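Local coordinates for protein PaxB (Photorhabdus luminescens, PDB 6EK4) that probably serves as the B component of a two-component alpha-helical pore-forming toxin of the YaxAB type, at residues Thr100-Thr103 and Leu104-Arg108; Glu110-Arg113 and Asn114-Asp118; Gln164-Ile167 and Ala168-Lys172; Ile261-Ile264 and Asn265-Cys268. All coordinates share one frame; numbering follows the deposited sequence.

Contact 1 of 4, residues Thr100-Thr103 and Leu104-Arg108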
loop_
_atom_site.group_PDB
_atom_site.type_symbol
_atom_site.label_atom_id
_atom_site.label_comp_id
_atom_site.label_asym_id
_atom_site.label_seq_id
_atom_site.Cartn_x
_atom_site.Cartn_y
_atom_site.Cartn_z
ATOM N N THR A 100 10.976 -48.825 -53.255
ATOM C CA THR A 100 10.696 -48.638 -51.831
ATOM C C THR A 100 11.481 -47.470 -51.231
ATOM O O THR A 100 10.894 -46.571 -50.629
ATOM C CB THR A 100 11.015 -49.920 -51.030
ATOM O OG1 THR A 100 10.304 -51.028 -51.594
ATOM C CG2 THR A 100 10.620 -49.763 -49.563
ATOM N N ARG A 101 12.800 -47.485 -51.403
ATOM C CA ARG A 101 13.678 -46.536 -50.712
ATOM C C ARG A 101 13.494 -45.097 -51.202
ATOM O O ARG A 101 13.352 -44.181 -50.390
ATOM C CB ARG A 101 15.147 -46.960 -50.837
ATOM C CG ARG A 101 16.025 -46.462 -49.698
ATOM C CD ARG A 101 17.428 -47.047 -49.759
ATOM N NE ARG A 101 18.045 -47.124 -48.435
ATOM C CZ ARG A 101 17.813 -48.082 -47.536
ATOM N NH1 ARG A 101 18.435 -48.047 -46.362
ATOM N NH2 ARG A 101 16.964 -49.074 -47.792
ATOM N N ASN A 102 13.488 -44.903 -52.519
ATOM C CA ASN A 102 13.299 -43.569 -53.101
ATOM C C ASN A 102 11.904 -43.004 -52.823
ATOM O O ASN A 102 11.752 -41.803 -52.585
ATOM C CB ASN A 102 13.563 -43.597 -54.612
ATOM C CG ASN A 102 13.541 -42.213 -55.240
ATOM O OD1 ASN A 102 12.475 -41.651 -55.496
ATOM N ND2 ASN A 102 14.721 -41.663 -55.504
ATOM N N THR A 103 10.896 -43.871 -52.853
ATOM C CA THR A 103 9.508 -43.461 -52.632
ATOM C C THR A 103 9.259 -43.088 -51.168
ATOM O O THR A 103 8.606 -42.083 -50.886
ATOM C CB THR A 103 8.521 -44.570 -53.052
ATOM O OG1 THR A 103 8.945 -45.148 -54.293
ATOM C CG2 THR A 103 7.111 -44.012 -53.215
ATOM N N LEU A 104 9.779 -43.899 -50.248
ATOM C CA LEU A 104 9.631 -43.643 -48.809
ATOM C C LEU A 104 10.334 -42.355 -48.369
ATOM O O LEU A 104 9.858 -41.672 -47.461
ATOM C CB LEU A 104 10.149 -44.829 -47.982
ATOM C CG LEU A 104 9.266 -46.082 -47.940
ATOM C CD1 LEU A 104 10.026 -47.249 -47.329
ATOM C CD2 LEU A 104 7.973 -45.827 -47.178
ATOM N N LEU A 105 11.462 -42.036 -49.002
ATOM C CA LEU A 105 12.154 -40.767 -48.749
ATOM C C LEU A 105 11.286 -39.573 -49.146
ATOM O O LEU A 105 11.222 -38.579 -48.420
ATOM C CB LEU A 105 13.501 -40.697 -49.488
ATOM C CG LEU A 105 14.756 -40.938 -48.643
ATOM C CD1 LEU A 105 14.909 -42.405 -48.278
ATOM C CD2 LEU A 105 15.995 -40.446 -49.374
ATOM N N GLU A 106 10.621 -39.679 -50.295
ATOM C CA GLU A 106 9.748 -38.612 -50.785
ATOM C C GLU A 106 8.478 -38.480 -49.937
ATOM O O GLU A 106 7.883 -37.402 -49.865
ATOM C CB GLU A 106 9.384 -38.850 -52.253
ATOM C CG GLU A 106 8.827 -37.621 -52.957
ATOM C CD GLU A 106 8.647 -37.819 -54.452
ATOM O OE1 GLU A 106 9.020 -38.893 -54.976
ATOM O OE2 GLU A 106 8.131 -36.890 -55.109
ATOM N N ALA A 107 8.072 -39.577 -49.300
ATOM C CA ALA A 107 6.937 -39.571 -48.378
ATOM C C ALA A 107 7.293 -38.890 -47.059
ATOM O O ALA A 107 6.477 -38.155 -46.501
ATOM C CB ALA A 107 6.453 -40.991 -48.123
ATOM N N ARG A 108 8.505 -39.134 -46.563
ATOM C CA ARG A 108 8.956 -38.527 -45.305
ATOM C C ARG A 108 9.283 -37.043 -45.508
ATOM O O ARG A 108 9.155 -36.244 -44.579
ATOM C CB ARG A 108 10.146 -39.298 -44.698
ATOM C CG ARG A 108 11.498 -38.596 -44.731
ATOM C CD ARG A 108 12.588 -39.467 -44.121
ATOM N NE ARG A 108 13.662 -38.671 -43.520
ATOM C CZ ARG A 108 13.692 -38.239 -42.256
ATOM N NH1 ARG A 108 12.701 -38.509 -41.408
ATOM N NH2 ARG A 108 14.727 -37.521 -41.834
#
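Leu104 reaches back over one helical turn to Thr100, and its side chain can be followed atom by atom along this contact near the start of helix 101-141. Its CB lies 3.3 Å from Thr100 O, the carbonyl oxygen that also receives the backbone bond from Leu104 N at 2.9 Å. The first torsion sets CG anti to the carbonyl carbon of Leu104 (chi1 -75°), which directs the branch back along the helix, and CG remains beside the same Thr100 O. At the tip, Leu104 CD1 meets Thr100 CG2 at 3.4 Å. This is a methyl-to-methyl contact in which the two side chains run side by side and point the same way. The hydroxyl of Thr100 plays no part in it, because CG2 is the branch facing Leu104.

Leu105 makes the same i to i+4 return: Leu105 N bonds to Arg101 O at 3.2 Å, and Leu105 CD1 comes close to that same oxygen. Ala107 N to Thr103 O, at 3.0 Å, carries the pattern onward, whereas the bond from Glu106 N to Asn102 O is weak. Thr103 OG1, set beside its own backbone N, reaches back to Glu99 O and hydrogen-bonds to it.

Leu104 and Leu105 both touch Leu91 in the loop after helix 80-90, and Arg108 extends to Leu84 and Ile87 on that helix.

Contact 2 of 4, residues Glu110-Arg113 and Asn114-Asp118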
loop_
_atom_site.group_PDB
_atom_site.type_symbol
_atom_site.label_atom_id
_atom_site.label_comp_id
_atom_site.label_asym_id
_atom_site.label_seq_id
_atom_site.Cartn_x
_atom_site.Cartn_y
_atom_site.Cartn_z
ATOM N N GLU A 110 7.514 -35.192 -47.462
ATOM C CA GLU A 110 6.175 -34.604 -47.430
ATOM C C GLU A 110 5.726 -34.388 -45.985
ATOM O O GLU A 110 5.205 -33.327 -45.641
ATOM C CB GLU A 110 5.174 -35.516 -48.151
ATOM C CG GLU A 110 3.864 -34.838 -48.527
ATOM C CD GLU A 110 3.932 -34.105 -49.855
ATOM O OE1 GLU A 110 3.597 -32.902 -49.889
ATOM O OE2 GLU A 110 4.320 -34.729 -50.868
ATOM N N HIS A 111 5.933 -35.405 -45.151
ATOM C CA HIS A 111 5.596 -35.345 -43.727
ATOM C C HIS A 111 6.379 -34.253 -42.999
ATOM O O HIS A 111 5.815 -33.514 -42.192
ATOM C CB HIS A 111 5.872 -36.697 -43.061
ATOM C CG HIS A 111 4.818 -37.731 -43.314
ATOM N ND1 HIS A 111 4.034 -37.745 -44.447
ATOM C CD2 HIS A 111 4.438 -38.804 -42.582
ATOM C CE1 HIS A 111 3.205 -38.773 -44.395
ATOM N NE2 HIS A 111 3.431 -39.432 -43.273
ATOM N N ILE A 112 7.676 -34.164 -43.287
ATOM C CA ILE A 112 8.551 -33.164 -42.669
ATOM C C ILE A 112 8.152 -31.734 -43.049
ATOM O O ILE A 112 8.238 -30.825 -42.222
ATOM C CB ILE A 112 10.038 -33.432 -43.011
ATOM C CG1 ILE A 112 10.560 -34.585 -42.150
ATOM C CG2 ILE A 112 10.902 -32.195 -42.791
ATOM C CD1 ILE A 112 11.933 -35.085 -42.543
ATOM N N ARG A 113 7.711 -31.542 -44.290
ATOM C CA ARG A 113 7.289 -30.218 -44.757
ATOM C C ARG A 113 6.023 -29.755 -44.026
ATOM O O ARG A 113 5.866 -28.567 -43.742
ATOM C CB ARG A 113 7.059 -30.222 -46.273
ATOM C CG ARG A 113 7.396 -28.905 -46.960
ATOM C CD ARG A 113 7.302 -29.022 -48.474
ATOM N NE ARG A 113 8.145 -30.097 -48.999
ATOM C CZ ARG A 113 8.155 -30.505 -50.268
ATOM N NH1 ARG A 113 7.376 -29.926 -51.179
ATOM N NH2 ARG A 113 8.958 -31.499 -50.631
ATOM N N ASN A 114 5.133 -30.700 -43.726
ATOM C CA ASN A 114 3.938 -30.424 -42.926
ATOM C C ASN A 114 4.272 -30.219 -41.450
ATOM O O ASN A 114 3.627 -29.419 -40.769
ATOM C CB ASN A 114 2.925 -31.566 -43.059
ATOM C CG ASN A 114 2.401 -31.723 -44.475
ATOM O OD1 ASN A 114 2.257 -30.746 -45.211
ATOM N ND2 ASN A 114 2.107 -32.960 -44.860
ATOM N N LEU A 115 5.271 -30.951 -40.960
ATOM C CA LEU A 115 5.721 -30.825 -39.574
ATOM C C LEU A 115 6.346 -29.453 -39.332
ATOM O O LEU A 115 6.031 -28.793 -38.342
ATOM C CB LEU A 115 6.713 -31.941 -39.227
ATOM C CG LEU A 115 7.116 -32.092 -37.751
ATOM C CD1 LEU A 115 7.479 -33.538 -37.437
ATOM C CD2 LEU A 115 8.261 -31.161 -37.365
ATOM N N LYS A 116 7.228 -29.029 -40.237
ATOM C CA LYS A 116 7.834 -27.695 -40.169
ATOM C C LYS A 116 6.767 -26.601 -40.214
ATOM O O LYS A 116 6.837 -25.630 -39.462
ATOM C CB LYS A 116 8.824 -27.479 -41.321
ATOM C CG LYS A 116 10.139 -28.233 -41.194
ATOM C CD LYS A 116 10.981 -28.055 -42.451
ATOM C CE LYS A 116 12.255 -28.887 -42.419
ATOM N NZ LYS A 116 13.326 -28.274 -41.586
ATOM N N LYS A 117 5.784 -26.772 -41.095
ATOM C CA LYS A 117 4.716 -25.785 -41.279
ATOM C C LYS A 117 3.840 -25.636 -40.031
ATOM O O LYS A 117 3.424 -24.527 -39.693
ATOM C CB LYS A 117 3.849 -26.160 -42.484
ATOM C CG LYS A 117 2.943 -25.042 -42.979
ATOM C CD LYS A 117 1.931 -25.547 -43.996
ATOM C CE LYS A 117 0.759 -26.249 -43.323
ATOM N NZ LYS A 117 -0.202 -26.809 -44.314
ATOM N N ASP A 118 3.558 -26.751 -39.359
ATOM C CA ASP A 118 2.790 -26.730 -38.110
ATOM C C ASP A 118 3.599 -26.120 -36.966
ATOM O O ASP A 118 3.086 -25.287 -36.218
ATOM C CB ASP A 118 2.335 -28.144 -37.721
ATOM C CG ASP A 118 1.203 -28.665 -38.595
ATOM O OD1 ASP A 118 0.730 -27.930 -39.489
ATOM O OD2 ASP A 118 0.781 -29.820 -38.381
#
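Ile112 and Lys116 form an i, i+4 pair on one face of helix 101-141, part of the elongated helical bundle of this toxin component. Their side chains lie alongside each other and point the same way. The CG2 branch of Ile112 makes the touch, with Lys116 CD 4.2 Å from Ile112 CG2 and CE nearer still, so the lysine offers its methylene chain and not its ammonium group. The chain of Lys116 is extended as far as CE and bends only at its last torsion (chi4 -79°), which turns NZ away from the isoleucine; NZ makes a weak hydrogen bond to Ile320 O. Ile324, in the loop after helix 247-321, touches Ile112, Leu115 and Lys116, so this face is covered by another part of the chain.

Asn114 is oriented differently. Its amide folds back toward the preceding turn, with Asn114 ND2 3.2 Å from Glu110 O, but the angle is too poor for a hydrogen bond. That oxygen of Glu110 is instead bonded by Asn114 N at 3.3 Å. His111 and Leu115 turn to helix 80-90, where both touch Tyr80.

Two further backbone bonds continue the i to i+4 series, Lys116 N to Ile112 O at 2.9 Å and Lys117 N to Arg113 O at 3.2 Å. The first of them joins the same two residues whose side chains touch, Ile112 CG2 lying 3.6 Å from Lys116 CE.

Contact 3 of 4, residues Gln164-Ile167 and Ala168-Lys172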
loop_
_atom_site.group_PDB
_atom_site.type_symbol
_atom_site.label_atom_id
_atom_site.label_comp_id
_atom_site.label_asym_id
_atom_site.label_seq_id
_atom_site.Cartn_x
_atom_site.Cartn_y
_atom_site.Cartn_z
ATOM N N GLN A 164 1.939 17.560 16.205
ATOM C CA GLN A 164 1.879 16.748 17.424
ATOM C C GLN A 164 2.614 17.428 18.579
ATOM O O GLN A 164 2.173 17.353 19.727
ATOM C CB GLN A 164 2.463 15.351 17.182
ATOM C CG GLN A 164 1.539 14.420 16.410
ATOM C CD GLN A 164 2.118 13.026 16.226
ATOM O OE1 GLN A 164 1.428 12.027 16.435
ATOM N NE2 GLN A 164 3.387 12.952 15.835
ATOM N N ALA A 165 3.727 18.088 18.264
ATOM C CA ALA A 165 4.503 18.838 19.254
ATOM C C ALA A 165 3.742 20.063 19.765
ATOM O O ALA A 165 3.823 20.398 20.949
ATOM C CB ALA A 165 5.843 19.258 18.668
ATOM N N ASP A 166 3.011 20.725 18.870
ATOM C CA ASP A 166 2.211 21.896 19.233
ATOM C C ASP A 166 1.053 21.492 20.147
ATOM O O ASP A 166 0.834 22.113 21.185
ATOM C CB ASP A 166 1.678 22.593 17.974
ATOM C CG ASP A 166 1.261 24.033 18.225
ATOM O OD1 ASP A 166 1.247 24.481 19.392
ATOM O OD2 ASP A 166 0.947 24.727 17.235
ATOM N N ILE A 167 0.327 20.445 19.757
ATOM C CA ILE A 167 -0.768 19.898 20.567
ATOM C C ILE A 167 -0.281 19.532 21.976
ATOM O O ILE A 167 -0.956 19.824 22.965
ATOM C CB ILE A 167 -1.408 18.658 19.892
ATOM C CG1 ILE A 167 -2.179 19.077 18.633
ATOM C CG2 ILE A 167 -2.350 17.932 20.848
ATOM C CD1 ILE A 167 -2.522 17.929 17.705
ATOM N N ALA A 168 0.889 18.903 22.057
ATOM C CA ALA A 168 1.481 18.519 23.339
ATOM C C ALA A 168 1.843 19.737 24.188
ATOM O O ALA A 168 1.624 19.741 25.401
ATOM C CB ALA A 168 2.710 17.652 23.115
ATOM N N GLN A 169 2.357 20.770 23.571
ATOM C CA GLN A 169 2.671 21.918 24.363
ATOM C C GLN A 169 1.391 22.589 24.776
ATOM O O GLN A 169 1.214 22.941 25.918
ATOM C CB GLN A 169 3.534 22.878 23.591
ATOM C CG GLN A 169 4.537 23.584 24.461
ATOM C CD GLN A 169 4.923 24.893 23.863
ATOM O OE1 GLN A 169 4.878 25.062 22.648
ATOM N NE2 GLN A 169 5.287 25.841 24.705
ATOM N N GLN A 170 0.480 22.754 23.841
ATOM C CA GLN A 170 -0.787 23.417 24.162
ATOM C C GLN A 170 -1.516 22.711 25.305
ATOM O O GLN A 170 -2.027 23.367 26.213
ATOM C CB GLN A 170 -1.697 23.477 22.928
ATOM C CG GLN A 170 -1.205 24.400 21.820
ATOM C CD GLN A 170 -1.561 25.857 22.052
ATOM O OE1 GLN A 170 -1.660 26.316 23.191
ATOM N NE2 GLN A 170 -1.747 26.598 20.963
ATOM N N GLU A 171 -1.565 21.381 25.254
ATOM C CA GLU A 171 -2.194 20.579 26.311
ATOM C C GLU A 171 -1.515 20.772 27.670
ATOM O O GLU A 171 -2.172 20.703 28.710
ATOM C CB GLU A 171 -2.178 19.088 25.945
ATOM C CG GLU A 171 -3.181 18.681 24.876
ATOM C CD GLU A 171 -4.552 18.346 25.441
ATOM O OE1 GLU A 171 -5.119 19.179 26.180
ATOM O OE2 GLU A 171 -5.068 17.249 25.136
ATOM N N LYS A 172 -0.206 21.008 27.653
ATOM C CA LYS A 172 0.564 21.193 28.883
ATOM C C LYS A 172 0.351 22.593 29.463
ATOM O O LYS A 172 0.204 22.750 30.678
ATOM C CB LYS A 172 2.052 20.935 28.626
ATOM C CG LYS A 172 2.824 20.483 29.858
ATOM C CD LYS A 172 4.089 19.726 29.477
ATOM C CE LYS A 172 4.620 18.894 30.634
ATOM N NZ LYS A 172 5.648 17.917 30.179
#
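Asp166 and Gln170 meet one turn apart on helix 149-193, and the backbone bonds beneath them show regular helix. Gln170 N donates to Asp166 O at 2.8 Å. Glu171 N to Ile167 O is equally short at 2.8 Å, and Gln169 N to Ala165 O spans 3.0 Å. Ala168 N to Gln164 O completes four successive i to i+4 bonds.

Among the polar side chains, Asp166 and Gln170 run side by side with carboxylate and amide planes only 6° apart, yet they do not bond. Asp166 OD1 comes to 3.5 Å from Gln170 CG, while Gln170 NE2 stays 4.0 Å from that oxygen. The carboxylate therefore rests against the glutamine's aliphatic part. A bend at chi2 of Gln170 (-82°) turns its amide up next to the carboxylate. Glu171 finds its charged partner further along the helix, where OE1 forms a salt bridge with Lys174.

The apolar contribution is smaller. Ile167 CG2 lies 4.2 Å from Glu171 CG, a methyl-to-methylene contact between side chains pointing the same way.

Several of these residues also face helix 247-321: Asp166 and Ile167 touch Leu271, and Gln170 touches Ile264 and Cys268. Later residues of one helix thus meet earlier residues of the other, an antiparallel pairing of two long helices, consistent with the alpha-helical build of this toxin component.

Contact 4 of 4, residues Ile261-Ile264 and Asn265-Cys268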
loop_
_atom_site.group_PDB
_atom_site.type_symbol
_atom_site.label_atom_id
_atom_site.label_comp_id
_atom_site.label_asym_id
_atom_site.label_seq_id
_atom_site.Cartn_x
_atom_site.Cartn_y
_atom_site.Cartn_z
ATOM N N ILE A 261 -7.841 29.577 28.396
ATOM C CA ILE A 261 -8.098 28.133 28.316
ATOM C C ILE A 261 -9.038 27.818 27.152
ATOM O O ILE A 261 -8.810 26.864 26.405
ATOM C CB ILE A 261 -8.683 27.578 29.636
ATOM C CG1 ILE A 261 -7.613 27.598 30.732
ATOM C CG2 ILE A 261 -9.199 26.154 29.453
ATOM C CD1 ILE A 261 -8.144 27.325 32.123
ATOM N N ASN A 262 -10.091 28.619 27.009
ATOM C CA ASN A 262 -11.015 28.491 25.882
ATOM C C ASN A 262 -10.311 28.700 24.544
ATOM O O ASN A 262 -10.602 28.006 23.571
ATOM C CB ASN A 262 -12.174 29.484 26.024
ATOM C CG ASN A 262 -13.148 29.418 24.860
ATOM O OD1 ASN A 262 -13.611 28.340 24.483
ATOM N ND2 ASN A 262 -13.461 30.574 24.283
ATOM N N GLN A 263 -9.385 29.655 24.505
ATOM C CA GLN A 263 -8.598 29.924 23.301
ATOM C C GLN A 263 -7.676 28.752 22.953
ATOM O O GLN A 263 -7.487 28.440 21.777
ATOM C CB GLN A 263 -7.780 31.211 23.473
ATOM C CG GLN A 263 -7.009 31.650 22.233
ATOM C CD GLN A 263 -7.905 31.886 21.031
ATOM O OE1 GLN A 263 -8.763 32.770 21.044
ATOM N NE2 GLN A 263 -7.706 31.096 19.982
ATOM N N ILE A 264 -7.107 28.110 23.972
ATOM C CA ILE A 264 -6.242 26.945 23.766
ATOM C C ILE A 264 -7.051 25.740 23.273
ATOM O O ILE A 264 -6.585 24.987 22.413
ATOM C CB ILE A 264 -5.453 26.591 25.050
ATOM C CG1 ILE A 264 -4.398 27.666 25.330
ATOM C CG2 ILE A 264 -4.771 25.233 24.923
ATOM C CD1 ILE A 264 -3.859 27.655 26.745
ATOM N N ASN A 265 -8.254 25.560 23.816
ATOM C CA ASN A 265 -9.157 24.499 23.354
ATOM C C ASN A 265 -9.539 24.668 21.886
ATOM O O ASN A 265 -9.602 23.687 21.145
ATOM C CB ASN A 265 -10.426 24.436 24.215
ATOM C CG ASN A 265 -10.201 23.735 25.544
ATOM O OD1 ASN A 265 -9.555 22.689 25.605
ATOM N ND2 ASN A 265 -10.746 24.302 26.612
ATOM N N LYS A 266 -9.794 25.910 21.477
ATOM C CA LYS A 266 -10.087 26.218 20.077
ATOM C C LYS A 266 -8.876 25.951 19.182
ATOM O O LYS A 266 -9.019 25.385 18.097
ATOM C CB LYS A 266 -10.552 27.671 19.918
ATOM C CG LYS A 266 -11.962 27.926 20.431
ATOM C CD LYS A 266 -12.498 29.286 20.005
ATOM C CE LYS A 266 -11.821 30.422 20.755
ATOM N NZ LYS A 266 -12.466 31.733 20.470
ATOM N N ASP A 267 -7.692 26.352 19.642
ATOM C CA ASP A 267 -6.452 26.138 18.887
ATOM C C ASP A 267 -6.097 24.654 18.766
ATOM O O ASP A 267 -5.587 24.221 17.731
ATOM C CB ASP A 267 -5.285 26.906 19.521
ATOM C CG ASP A 267 -5.430 28.419 19.390
ATOM O OD1 ASP A 267 -6.252 28.883 18.572
ATOM O OD2 ASP A 267 -4.714 29.147 20.109
ATOM N N CYS A 268 -6.366 23.883 19.820
ATOM C CA CYS A 268 -6.138 22.433 19.794
ATOM C C CYS A 268 -7.099 21.714 18.846
ATOM O O CYS A 268 -6.720 20.733 18.210
ATOM C CB CYS A 268 -6.242 21.832 21.199
ATOM S SG CYS A 268 -4.758 22.058 22.207
HETATM O O HOH W 1 -13.128 26.271 27.124
#
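Gln263 leaves the backbone with CG anti to N (chi1 -175°) and then bends at chi2 (58°), which carries its amide along the helix toward Asp267. There Gln263 NE2 donates to Asp267 OD1 at 3.0 Å. Asp267 OD1 lies in the plane of the Gln263 amide, whereas the nitrogen stands 42° out of the carboxylate plane. The bond is therefore oblique, and it joins the same two residues as the backbone bond Asp267 N to Gln263 O at 3.0 Å. Gln263 OE1 faces Lys266 instead, 3.9 Å from both CE and NZ.

All this is i to i+3 and i to i+4 contact within helix 247-321, which runs antiparallel to helix 149-193. Toward that partner, Ile261 touches Leu177, and Asn265 OD1 is hydrogen-bonded to Lys174 NZ. The other end of the asparagine amide, Asn265 ND2, lies 3.7 Å from Ile261 CG2 and donates to a water at 3.1 Å, which in turn gives a weak bond to Asn262 OD1. On the buried side, Ile264 CG2 packs against Cys268 SG at 4.2 Å, above the backbone bond from Cys268 N to Ile264 O at 2.8 Å.

In the fold
The four contacts follow one another along the chain and fall into two pairs at opposite sides of its centre. Contacts 1 and 2 are consecutive parts of helix 101-141, with centres about 15 Å apart. Contacts 3 and 4 belong to different helices, 149-193 and 247-321, yet their centres are only about 11 Å apart and they touch directly. Between the pairs the centres are about 83 to 102 Å apart, and nowhere do the nearest atoms come within about 65 Å. Such separations within one chain describe a long, slender molecule built of long helices, consistent with an alpha-helical pore-forming toxin.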